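Long-range contact in AT27789p (Drosophila melanogaster, PDB 5UZN), which probably binds RNA, including mRNA, as the fly relative of hnRNP F/H, this chain being its third quasi-RNA recognition motif domain: residues H14-P19 and S50-A55. Residues are numbered along the deposited sequence; the frame is centred on the assembly and turned at random.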
loop_
_atom_site.group_PDB
_atom_site.type_symbol
_atom_site.label_atom_id
_atom_site.label_comp_id
_atom_site.label_asym_id
_atom_site.label_seq_id
_atom_site.Cartn_x
_atom_site.Cartn_y
_atom_site.Cartn_z
ATOM N N HIS A 14 -0.343 -5.866 -1.370
ATOM C CA HIS A 14 -0.345 -6.007 0.075
ATOM C C HIS A 14 1.003 -5.536 0.590
ATOM O O HIS A 14 2.031 -5.772 -0.043
ATOM C CB HIS A 14 -0.616 -7.464 0.485
ATOM C CG HIS A 14 -0.643 -7.666 1.967
ATOM N ND1 HIS A 14 -1.565 -7.043 2.782
ATOM C CD2 HIS A 14 0.167 -8.383 2.788
ATOM C CE1 HIS A 14 -1.329 -7.377 4.044
ATOM N NE2 HIS A 14 -0.285 -8.185 4.074
ATOM N N MET A 15 0.990 -4.806 1.704
ATOM C CA MET A 15 2.180 -4.123 2.194
ATOM C C MET A 15 2.459 -4.569 3.617
ATOM O O MET A 15 1.549 -4.626 4.435
ATOM C CB MET A 15 2.013 -2.589 2.137
ATOM C CG MET A 15 1.455 -2.052 0.825
ATOM S SD MET A 15 0.993 -0.311 0.875
ATOM C CE MET A 15 2.633 0.434 0.892
ATOM N N ARG A 16 3.708 -4.898 3.918
ATOM C CA ARG A 16 4.103 -5.182 5.287
ATOM C C ARG A 16 5.233 -4.262 5.732
ATOM O O ARG A 16 5.980 -3.721 4.908
ATOM C CB ARG A 16 4.517 -6.646 5.445
ATOM C CG ARG A 16 3.388 -7.608 5.110
ATOM C CD ARG A 16 3.803 -9.051 5.293
ATOM N NE ARG A 16 3.655 -9.483 6.670
ATOM C CZ ARG A 16 2.483 -9.834 7.189
ATOM N NH1 ARG A 16 1.382 -9.788 6.428
ATOM N NH2 ARG A 16 2.414 -10.246 8.447
ATOM N N GLY A 17 5.343 -4.084 7.046
ATOM C CA GLY A 17 6.408 -3.273 7.605
ATOM C C GLY A 17 6.107 -1.800 7.751
ATOM O O GLY A 17 7.040 -1.019 7.945
ATOM N N LEU A 18 4.846 -1.389 7.658
ATOM C CA LEU A 18 4.543 0.030 7.812
ATOM C C LEU A 18 4.803 0.438 9.253
ATOM O O LEU A 18 4.559 -0.361 10.163
ATOM C CB LEU A 18 3.074 0.337 7.484
ATOM C CG LEU A 18 2.618 0.572 6.053
ATOM C CD1 LEU A 18 2.750 -0.701 5.257
ATOM C CD2 LEU A 18 1.175 1.089 6.069
ATOM N N PRO A 19 5.267 1.668 9.492
ATOM C CA PRO A 19 5.296 2.204 10.859
ATOM C C PRO A 19 3.885 2.431 11.386
ATOM O O PRO A 19 2.962 2.719 10.631
ATOM C CB PRO A 19 6.033 3.542 10.707
ATOM C CG PRO A 19 6.546 3.596 9.294
ATOM C CD PRO A 19 5.740 2.636 8.487
ATOM N N SER A 50 -1.780 -2.401 12.638
ATOM C CA SER A 50 -1.141 -3.710 12.582
ATOM C C SER A 50 0.168 -3.712 11.810
ATOM O O SER A 50 0.825 -4.756 11.737
ATOM C CB SER A 50 -2.089 -4.735 11.954
ATOM O OG SER A 50 -2.091 -4.567 10.546
ATOM N N GLY A 51 0.578 -2.578 11.255
ATOM C CA GLY A 51 1.791 -2.563 10.460
ATOM C C GLY A 51 1.644 -3.048 9.029
ATOM O O GLY A 51 2.656 -3.203 8.343
ATOM N N THR A 52 0.426 -3.318 8.555
ATOM C CA THR A 52 0.219 -3.749 7.179
ATOM C C THR A 52 -0.928 -2.965 6.567
ATOM O O THR A 52 -1.684 -2.275 7.254
ATOM C CB THR A 52 -0.090 -5.250 7.074
ATOM O OG1 THR A 52 -1.431 -5.495 7.530
ATOM C CG2 THR A 52 0.892 -6.054 7.888
ATOM N N ALA A 53 -1.070 -3.106 5.250
ATOM C CA ALA A 53 -2.039 -2.324 4.518
ATOM C C ALA A 53 -2.256 -2.968 3.165
ATOM O O ALA A 53 -1.442 -3.776 2.705
ATOM C CB ALA A 53 -1.561 -0.875 4.315
ATOM N N ASP A 54 -3.339 -2.551 2.507
ATOM C CA ASP A 54 -3.597 -2.862 1.102
ATOM C C ASP A 54 -3.726 -1.588 0.288
ATOM O O ASP A 54 -4.349 -0.621 0.732
ATOM C CB ASP A 54 -4.879 -3.661 0.921
ATOM C CG ASP A 54 -4.736 -5.086 1.360
ATOM O OD1 ASP A 54 -3.629 -5.649 1.195
ATOM O OD2 ASP A 54 -5.734 -5.640 1.876
ATOM N N ALA A 55 -3.152 -1.599 -0.914
ATOM C CA ALA A 55 -3.318 -0.527 -1.886
ATOM C C ALA A 55 -3.983 -1.132 -3.110
ATOM O O ALA A 55 -3.514 -2.157 -3.622
ATOM C CB ALA A 55 -1.979 0.144 -2.255
HETATM O O HOH W 1 5.262 -3.038 10.655
#
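With CG of H14 trans to the main-chain N (chi1 -179°) and CG of D54 anti to its carbonyl carbon (chi1 -74°), the imidazole and the carboxylate meet on one face of the sheet. ND1 of H14 donates to OD1 of D54 over 3.0 Å; the acceptor lies almost in the ring plane, whereas the donor reaches the syn side of the carboxylate from well outside its plane, the two flat groups standing 60° apart. At the other ring nitrogen, NH1 of R16 gives a weak bond to NE2 of H14, and CG2 of T52 sits over one face of the R16 guanidinium, 4.0 Å from NH1. OG1 of T52 turns instead to N42 of the neighbouring strand and to OG of S50. Cutting H14 back to an alanine is likely to leave OD1 of D54 without its imidazole donor and R16 without its weak NE2 acceptor. The antiparallel strands are joined by a reciprocal backbone pair, M15 N to A53 O at 2.8 Å and A53 N to M15 O at 3.1 Å. On the opposite face, CD2 of L18 packs 3.8 Å from CB of A53, and SD of M15 lies 4.3 Å from CB of both A53 and A55; V27, F30 and F31 of helix 24-31 cover M15 there. Past the strand end, L18 N bonds to G51 O at 2.9 Å from above the carbonyl plane. G17 and G51 have positive phi, which suits residues without a side chain. The segments belong to the central strands 11-16 and 52-57 of the four-stranded antiparallel sheet, with helices 24-31 and 60-68 packed on the face that carries M15 and A53, the RNA recognition motif fold, here a quasi-RRM.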